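Local coordinates for hypothetical protein yxiM (PDB 2O14) that is an uncharacterised member of the GDSL lipolytic enzyme family and probably hydrolyses ester bonds in a substrate not yet identified, at residues 111-115 against 175-179; 163-169 against 200-206. All coordinates share one frame; numbering follows the deposited sequence.

Contact 1: 111-115 against 175-179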
ATOM      1  N   VAL A 111       2.784   3.319  -4.626  1.00 14.95           N
ATOM      2  CA  VAL A 111       3.197   3.055  -3.244  1.00 16.34           C
ATOM      3  C   VAL A 111       2.456   4.042  -2.343  1.00 17.44           C
ATOM      4  O   VAL A 111       2.434   5.240  -2.623  1.00 18.53           O
ATOM      5  CB  VAL A 111       4.728   3.239  -3.037  1.00 17.20           C
ATOM      6  CG1 VAL A 111       5.117   2.782  -1.633  1.00 15.66           C
ATOM      7  CG2 VAL A 111       5.509   2.439  -4.079  1.00 17.19           C
ATOM      8  N   ILE A 112       1.863   3.549  -1.259  1.00 17.45           N
ATOM      9  CA  ILE A 112       1.098   4.419  -0.374  1.00 16.28           C
ATOM     10  C   ILE A 112       1.754   4.823   0.943  1.00 16.37           C
ATOM     11  O   ILE A 112       2.209   3.980   1.717  1.00 16.37           O
ATOM     12  CB  ILE A 112      -0.286   3.793  -0.032  1.00 16.08           C
ATOM     13  CG1 ILE A 112      -1.098   3.550  -1.310  1.00 11.88           C
ATOM     14  CG2 ILE A 112      -1.047   4.712   0.917  1.00 14.59           C
ATOM     15  CD1 ILE A 112      -1.418   4.817  -2.110  1.00 14.71           C
ATOM     16  N   ASN A 113       1.781   6.129   1.184  1.00 17.10           N
ATOM     17  CA  ASN A 113       2.306   6.711   2.415  1.00 17.44           C
ATOM     18  C   ASN A 113       3.634   6.218   2.978  1.00 18.52           C
ATOM     19  O   ASN A 113       3.683   5.700   4.096  1.00 17.66           O
ATOM     20  CB  ASN A 113       1.243   6.609   3.520  1.00 18.48           C
ATOM     21  CG  ASN A 113       0.019   7.468   3.238  1.00 18.17           C
ATOM     22  OD1 ASN A 113      -1.079   7.161   3.693  1.00 20.99           O
ATOM     23  ND2 ASN A 113       0.209   8.560   2.498  1.00 16.45           N
HETATM   24  N   MSE A 114       4.709   6.387   2.217  1.00 15.66           N
HETATM   25  CA  MSE A 114       6.034   6.023   2.700  1.00 17.87           C
HETATM   26  C   MSE A 114       6.376   7.166   3.667  1.00 17.24           C
HETATM   27  O   MSE A 114       5.932   8.298   3.463  1.00 15.35           O
HETATM   28  CB  MSE A 114       7.037   5.997   1.540  1.00 22.06           C
HETATM   29  CG  MSE A 114       6.776   4.928   0.488  1.00 29.08           C
HETATM   30 SE   MSE A 114       7.853   5.241  -1.114  1.00 36.74          SE
HETATM   31  CE  MSE A 114       7.068   6.948  -1.575  1.00 41.62           C
ATOM     32  N   THR A 115       7.143   6.888   4.716  1.00 21.65           N
ATOM     33  CA  THR A 115       7.491   7.944   5.670  1.00 21.75           C
ATOM     34  C   THR A 115       8.973   7.951   6.025  1.00 22.27           C
ATOM     35  O   THR A 115       9.672   6.955   5.833  1.00 20.69           O
ATOM     36  CB  THR A 115       6.678   7.816   6.987  1.00 21.15           C
ATOM     37  OG1 THR A 115       7.090   6.640   7.695  1.00 19.59           O
ATOM     38  CG2 THR A 115       5.177   7.728   6.695  1.00 18.37           C
ATOM     39  N   ASN A 175       0.990  -0.129   5.513  1.00 19.81           N
ATOM     40  CA  ASN A 175       2.425  -0.233   5.726  1.00 18.59           C
ATOM     41  C   ASN A 175       2.953   0.929   6.556  1.00 17.83           C
ATOM     42  O   ASN A 175       2.504   2.067   6.413  1.00 14.67           O
ATOM     43  CB  ASN A 175       3.180  -0.221   4.393  1.00 23.05           C
ATOM     44  CG  ASN A 175       2.978  -1.481   3.587  1.00 26.65           C
ATOM     45  OD1 ASN A 175       2.855  -2.573   4.142  1.00 25.08           O
ATOM     46  ND2 ASN A 175       2.975  -1.345   2.259  1.00 27.63           N
ATOM     47  N   TYR A 176       3.907   0.629   7.428  1.00 19.87           N
ATOM     48  CA  TYR A 176       4.560   1.648   8.236  1.00 21.48           C
ATOM     49  C   TYR A 176       6.043   1.533   7.874  1.00 21.55           C
ATOM     50  O   TYR A 176       6.517   0.447   7.536  1.00 21.52           O
ATOM     51  CB  TYR A 176       4.334   1.400   9.730  1.00 21.70           C
ATOM     52  CG  TYR A 176       2.911   1.661  10.163  1.00 22.24           C
ATOM     53  CD1 TYR A 176       1.903   0.722   9.931  1.00 21.53           C
ATOM     54  CD2 TYR A 176       2.560   2.870  10.755  1.00 20.52           C
ATOM     55  CE1 TYR A 176       0.572   0.985  10.277  1.00 19.94           C
ATOM     56  CE2 TYR A 176       1.234   3.146  11.102  1.00 21.84           C
ATOM     57  CZ  TYR A 176       0.247   2.202  10.861  1.00 21.68           C
ATOM     58  OH  TYR A 176      -1.064   2.477  11.187  1.00 20.53           O
ATOM     59  N   TYR A 177       6.773   2.640   7.917  1.00 22.88           N
ATOM     60  CA  TYR A 177       8.187   2.601   7.557  1.00 24.53           C
ATOM     61  C   TYR A 177       9.133   2.919   8.710  1.00 27.46           C
ATOM     62  O   TYR A 177       8.788   3.669   9.623  1.00 27.56           O
ATOM     63  CB  TYR A 177       8.446   3.555   6.385  1.00 20.59           C
ATOM     64  CG  TYR A 177       7.750   3.128   5.109  1.00 19.62           C
ATOM     65  CD1 TYR A 177       6.362   3.221   4.977  1.00 18.41           C
ATOM     66  CD2 TYR A 177       8.474   2.588   4.052  1.00 18.67           C
ATOM     67  CE1 TYR A 177       5.718   2.782   3.815  1.00 19.96           C
ATOM     68  CE2 TYR A 177       7.844   2.144   2.893  1.00 16.81           C
ATOM     69  CZ  TYR A 177       6.473   2.241   2.778  1.00 19.19           C
ATOM     70  OH  TYR A 177       5.870   1.785   1.631  1.00 19.52           O
ATOM     71  N   PRO A 178      10.346   2.335   8.688  1.00 30.17           N
ATOM     72  CA  PRO A 178      10.859   1.416   7.662  1.00 31.01           C
ATOM     73  C   PRO A 178      10.082   0.099   7.640  1.00 31.69           C
ATOM     74  O   PRO A 178       9.699  -0.412   8.688  1.00 32.22           O
ATOM     75  CB  PRO A 178      12.314   1.208   8.079  1.00 35.34           C
ATOM     76  CG  PRO A 178      12.658   2.498   8.758  1.00 35.35           C
ATOM     77  CD  PRO A 178      11.428   2.744   9.599  1.00 35.01           C
ATOM     78  N   LEU A 179       9.864  -0.448   6.449  1.00 29.82           N
ATOM     79  CA  LEU A 179       9.119  -1.698   6.285  1.00 31.13           C
ATOM     80  C   LEU A 179       9.533  -2.870   7.171  1.00 33.01           C
ATOM     81  O   LEU A 179       8.685  -3.649   7.610  1.00 32.46           O
ATOM     82  CB  LEU A 179       9.184  -2.161   4.830  1.00 27.75           C
ATOM     83  CG  LEU A 179       8.399  -1.344   3.807  1.00 28.79           C
ATOM     84  CD1 LEU A 179       8.647  -1.917   2.416  1.00 27.65           C
ATOM     85  CD2 LEU A 179       6.915  -1.374   4.150  1.00 25.83           C
TER
HETATM   86  O   HOH W   1       3.267   1.718   1.432  1.00 14.17           O
HETATM   87  O   HOH W   2       0.571   3.161   4.501  1.00 14.88           O
HETATM   88  O   HOH W   3       3.210   4.637   6.680  1.00 17.70           O
HETATM   89  O   HOH W   4       5.189   4.775   8.415  1.00 18.70           O
HETATM   90  O   HOH W   5       8.979   6.778   9.628  1.00 25.47           O

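Contact 2: 163-169 against 200-206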
ATOM      1  N   ARG A 163       1.505 -12.501 -10.648  1.00 26.17           N
ATOM      2  CA  ARG A 163       0.357 -12.757  -9.787  1.00 25.55           C
ATOM      3  C   ARG A 163       0.528 -11.895  -8.537  1.00 24.71           C
ATOM      4  O   ARG A 163       1.606 -11.866  -7.938  1.00 21.89           O
ATOM      5  CB  ARG A 163       0.307 -14.231  -9.419  1.00 28.52           C
ATOM      6  CG  ARG A 163      -1.048 -14.693  -8.953  1.00 32.00           C
ATOM      7  CD  ARG A 163      -1.062 -16.195  -8.807  1.00 32.17           C
ATOM      8  NE  ARG A 163      -2.371 -16.687  -8.405  1.00 34.37           N
ATOM      9  CZ  ARG A 163      -2.642 -17.968  -8.193  1.00 35.62           C
ATOM     10  NH1 ARG A 163      -1.685 -18.877  -8.350  1.00 36.71           N
ATOM     11  NH2 ARG A 163      -3.857 -18.339  -7.816  1.00 35.50           N
ATOM     12  N   THR A 164      -0.527 -11.193  -8.138  1.00 23.70           N
ATOM     13  CA  THR A 164      -0.413 -10.303  -6.991  1.00 24.95           C
ATOM     14  C   THR A 164      -1.610 -10.268  -6.056  1.00 24.99           C
ATOM     15  O   THR A 164      -2.746 -10.473  -6.470  1.00 24.74           O
ATOM     16  CB  THR A 164      -0.186  -8.851  -7.460  1.00 27.24           C
ATOM     17  OG1 THR A 164       0.864  -8.817  -8.436  1.00 25.84           O
ATOM     18  CG2 THR A 164       0.182  -7.958  -6.278  1.00 28.96           C
ATOM     19  N   ILE A 165      -1.328  -9.992  -4.786  1.00 25.37           N
ATOM     20  CA  ILE A 165      -2.360  -9.846  -3.771  1.00 25.22           C
ATOM     21  C   ILE A 165      -2.438  -8.338  -3.529  1.00 26.13           C
ATOM     22  O   ILE A 165      -1.490  -7.749  -3.005  1.00 26.09           O
ATOM     23  CB  ILE A 165      -1.966 -10.490  -2.428  1.00 28.96           C
ATOM     24  CG1 ILE A 165      -1.701 -11.986  -2.602  1.00 28.29           C
ATOM     25  CG2 ILE A 165      -3.084 -10.266  -1.405  1.00 27.33           C
ATOM     26  CD1 ILE A 165      -2.919 -12.768  -2.987  1.00 33.01           C
ATOM     27  N   TYR A 166      -3.543  -7.710  -3.922  1.00 24.31           N
ATOM     28  CA  TYR A 166      -3.703  -6.272  -3.707  1.00 23.38           C
ATOM     29  C   TYR A 166      -4.451  -6.096  -2.393  1.00 23.17           C
ATOM     30  O   TYR A 166      -5.568  -6.599  -2.236  1.00 22.48           O
ATOM     31  CB  TYR A 166      -4.493  -5.646  -4.857  1.00 23.11           C
ATOM     32  CG  TYR A 166      -3.756  -5.680  -6.174  1.00 26.19           C
ATOM     33  CD1 TYR A 166      -2.854  -4.674  -6.517  1.00 25.59           C
ATOM     34  CD2 TYR A 166      -3.925  -6.743  -7.059  1.00 24.53           C
ATOM     35  CE1 TYR A 166      -2.141  -4.723  -7.713  1.00 25.85           C
ATOM     36  CE2 TYR A 166      -3.214  -6.803  -8.253  1.00 26.27           C
ATOM     37  CZ  TYR A 166      -2.325  -5.793  -8.573  1.00 25.38           C
ATOM     38  OH  TYR A 166      -1.618  -5.862  -9.749  1.00 24.65           O
ATOM     39  N   VAL A 167      -3.842  -5.386  -1.450  1.00 21.02           N
ATOM     40  CA  VAL A 167      -4.464  -5.190  -0.147  1.00 19.88           C
ATOM     41  C   VAL A 167      -5.073  -3.810   0.075  1.00 20.66           C
ATOM     42  O   VAL A 167      -4.433  -2.783  -0.168  1.00 21.64           O
ATOM     43  CB  VAL A 167      -3.452  -5.449   0.995  1.00 22.02           C
ATOM     44  CG1 VAL A 167      -4.172  -5.461   2.338  1.00 23.20           C
ATOM     45  CG2 VAL A 167      -2.730  -6.767   0.768  1.00 22.82           C
ATOM     46  N   GLY A 168      -6.319  -3.800   0.541  1.00 18.50           N
ATOM     47  CA  GLY A 168      -7.000  -2.557   0.845  1.00 17.87           C
ATOM     48  C   GLY A 168      -7.266  -2.541   2.341  1.00 18.61           C
ATOM     49  O   GLY A 168      -7.527  -3.592   2.933  1.00 17.93           O
ATOM     50  N   GLY A 169      -7.189  -1.374   2.972  1.00 16.77           N
ATOM     51  CA  GLY A 169      -7.439  -1.324   4.403  1.00 15.43           C
ATOM     52  C   GLY A 169      -7.149   0.019   5.041  1.00 15.69           C
ATOM     53  O   GLY A 169      -6.981   1.023   4.345  1.00 12.88           O
ATOM     54  N   PHE A 200       3.004 -15.121  -5.186  1.00 29.64           N
ATOM     55  CA  PHE A 200       2.312 -13.840  -5.159  1.00 28.09           C
ATOM     56  C   PHE A 200       3.193 -12.651  -4.839  1.00 26.86           C
ATOM     57  O   PHE A 200       4.177 -12.758  -4.111  1.00 26.14           O
ATOM     58  CB  PHE A 200       1.197 -13.830  -4.109  1.00 33.74           C
ATOM     59  CG  PHE A 200       0.086 -14.791  -4.371  1.00 32.56           C
ATOM     60  CD1 PHE A 200      -0.022 -15.963  -3.629  1.00 32.40           C
ATOM     61  CD2 PHE A 200      -0.889 -14.502  -5.318  1.00 32.06           C
ATOM     62  CE1 PHE A 200      -1.091 -16.833  -3.820  1.00 31.74           C
ATOM     63  CE2 PHE A 200      -1.964 -15.368  -5.519  1.00 33.60           C
ATOM     64  CZ  PHE A 200      -2.066 -16.534  -4.767  1.00 33.76           C
ATOM     65  N   GLN A 201       2.812 -11.512  -5.397  1.00 31.12           N
ATOM     66  CA  GLN A 201       3.470 -10.251  -5.110  1.00 29.66           C
ATOM     67  C   GLN A 201       2.445  -9.663  -4.148  1.00 28.74           C
ATOM     68  O   GLN A 201       1.253  -9.951  -4.261  1.00 28.59           O
ATOM     69  CB  GLN A 201       3.553  -9.356  -6.353  1.00 32.22           C
ATOM     70  CG  GLN A 201       4.753  -9.600  -7.255  1.00 32.85           C
ATOM     71  CD  GLN A 201       6.065  -9.502  -6.503  1.00 36.13           C
ATOM     72  OE1 GLN A 201       6.547 -10.490  -5.950  1.00 38.33           O
ATOM     73  NE2 GLN A 201       6.643  -8.302  -6.464  1.00 34.37           N
ATOM     74  N   VAL A 202       2.890  -8.863  -3.194  1.00 29.04           N
ATOM     75  CA  VAL A 202       1.956  -8.253  -2.266  1.00 28.03           C
ATOM     76  C   VAL A 202       2.039  -6.738  -2.394  1.00 26.73           C
ATOM     77  O   VAL A 202       3.096  -6.154  -2.178  1.00 27.97           O
ATOM     78  CB  VAL A 202       2.267  -8.646  -0.801  1.00 28.40           C
ATOM     79  CG1 VAL A 202       1.281  -7.971   0.133  1.00 28.09           C
ATOM     80  CG2 VAL A 202       2.199 -10.156  -0.635  1.00 28.84           C
ATOM     81  N   ARG A 203       0.934  -6.106  -2.768  1.00 23.24           N
ATOM     82  CA  ARG A 203       0.908  -4.654  -2.880  1.00 22.55           C
ATOM     83  C   ARG A 203      -0.104  -4.134  -1.862  1.00 20.12           C
ATOM     84  O   ARG A 203      -1.311  -4.170  -2.091  1.00 19.54           O
ATOM     85  CB  ARG A 203       0.522  -4.223  -4.301  1.00 28.63           C
ATOM     86  CG  ARG A 203       1.541  -4.614  -5.372  1.00 32.43           C
ATOM     87  CD  ARG A 203       1.067  -4.192  -6.761  1.00 34.60           C
ATOM     88  NE  ARG A 203       1.050  -2.739  -6.915  1.00 37.45           N
ATOM     89  CZ  ARG A 203       2.061  -2.020  -7.390  1.00 37.19           C
ATOM     90  NH1 ARG A 203       3.181  -2.617  -7.771  1.00 38.63           N
ATOM     91  NH2 ARG A 203       1.957  -0.700  -7.468  1.00 38.84           N
ATOM     92  N   ASN A 204       0.409  -3.661  -0.731  1.00 17.36           N
ATOM     93  CA  ASN A 204      -0.418  -3.147   0.354  1.00 17.16           C
ATOM     94  C   ASN A 204      -0.793  -1.692   0.102  1.00 16.63           C
ATOM     95  O   ASN A 204      -0.030  -0.778   0.425  1.00 16.42           O
ATOM     96  CB  ASN A 204       0.341  -3.267   1.677  1.00 19.01           C
ATOM     97  CG  ASN A 204      -0.535  -2.995   2.875  1.00 19.23           C
ATOM     98  OD1 ASN A 204      -1.686  -2.603   2.732  1.00 21.80           O
ATOM     99  ND2 ASN A 204       0.007  -3.206   4.068  1.00 20.06           N
HETATM  100  N   MSE A 205      -1.986  -1.487  -0.450  1.00 19.14           N
HETATM  101  CA  MSE A 205      -2.477  -0.147  -0.783  1.00 19.77           C
HETATM  102  C   MSE A 205      -3.319   0.505   0.308  1.00 18.38           C
HETATM  103  O   MSE A 205      -3.884   1.575   0.100  1.00 18.70           O
HETATM  104  CB  MSE A 205      -3.292  -0.197  -2.081  1.00 21.98           C
HETATM  105  CG  MSE A 205      -2.577  -0.865  -3.248  1.00 27.82           C
HETATM  106 SE   MSE A 205      -0.785  -0.144  -3.584  1.00 41.04          SE
HETATM  107  CE  MSE A 205      -1.281   1.472  -4.554  1.00 30.23           C
ATOM    108  N   ALA A 206      -3.400  -0.135   1.469  1.00 18.92           N
ATOM    109  CA  ALA A 206      -4.180   0.393   2.582  1.00 17.08           C
ATOM    110  C   ALA A 206      -3.577   1.711   3.052  1.00 17.48           C
ATOM    111  O   ALA A 206      -2.401   1.985   2.803  1.00 14.73           O
ATOM    112  CB  ALA A 206      -4.194  -0.615   3.727  1.00 15.30           C
TER

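Contact 1: 111-115 against 175-179
Tyr-177 and Met-114, a selenomethionine, both set CG beside the backbone N and anti to the carbonyl carbon, chi1 -65° in each, and this brings the phenol ring of Tyr-177 up against the backbone of Met-114. The CA of Met-114 stands over one ring face, 3.7 Å from the centroid and 23° off the normal, a CH-pi contact. CB and CG of Met-114 lie against the phenol end, CG 3.5 Å from CZ of Tyr-177, before the chain bends away with its selenium. CG1 of Val-111 touches the hydroxyl, while OG1 of Thr-115 comes to CB of Tyr-177 at 3.6 Å. Leu-179 CD2 covers the opposite face, so the flat ring is sandwiched between its own loop and strand 108-115. Tyrosine suits the place because its tip is polar: OH hydrogen-bonds to Asp-121 OD2 and accepts from a water, 2.6 Å away, that also donates to Ile-112 O and accepts from Asn-175 ND2. OD1 of the same amide is hydrogen-bonded to Asn-204 ND2, which fixes the amide's rotation. A second water donates to Asn-113 O, at 2.8 Å, and to Asn-175 O; two more link Thr-115 OG1 to the backbone N and O of Tyr-177. Asn-113 has a positive phi (46°), which asparagine tolerates better than most residues. With an alanine in place of Tyr-177, a gap is likely to open beneath Met-114 and Asp-121 to lose its phenolic partner. A largely water-mediated interface, with the Tyr-177 ring as its main direct contact, joins the edge of an antiparallel sheet of the galactose-binding-like region to the loop that, in the SGNH-hydrolase fold, follows the first parallel strand and carries the probable nucleophile, Ser-171.

Contact 2: 163-169 against 200-206
Arg-163 crosses the ring of Phe-200 at the start of two neighbouring parallel strands, 164-169 and 201-204, which belong to a beta-alpha-beta unit of the parallel sheet in the SGNH-hydrolase fold. Arginine suits the place because its long, extended apolar chain can lie against the ring, NE 3.2 Å from CE2 of Phe-200, while NE hydrogen-bonds to Gly-231 O; the guanidinium and ring planes differ by 55°, so the groups are not stacked flat. Ile-165 supplies CD1 over a face of the same ring, 3.8 Å from its centroid, an apolar branch well matched to an aromatic neighbour. On the other side of the sheet Tyr-166 and Arg-203 run alongside each other in the same direction, planes 49° apart and CE1 of the ring 3.4 Å from CD of the arginine. Thr-164 lies beside them, CG2 over the centre of the Tyr-166 ring and touching CG of Arg-203, whose methylenes thus pack while its charged end goes on beyond them. Between the two strands, backbone hydrogen bonds alternate in the parallel pattern, the straightest (176°) from Val-167 N to Arg-203 O. Gly-169 N meets CB of Ala-206 at 3.2 Å, and a CB on the glycine would press tightly against it. At Asn-204 one amide both donates and accepts: ND2 donates to Val-173 O, and in an Asx turn OD1 accepts from Ala-206 N at 3.3 Å.

The two contacts lie about 14 Å apart, centre to centre, and their segments alternate along the chain: 111-115, 163-169, 175-179, 200-206. Contact 2 pairs the edge strand 201-204 of the parallel sheet with its neighbour; contact 1 sets the edge strand 108-115 of the antiparallel sheet against the loop that leaves strand 164-169. They meet directly: Asn-175 OD1 and Asn-204 ND2, 2.9 Å apart, probably form a hydrogen bond, and Ile-112 packs on the backbone oxygens of Met-205 and Ala-206. The galactose-binding-like part therefore abuts the hydrolase part close to the predicted nucleophile, Ser-171, which lies between segments 163-169 and 175-179 in sequence.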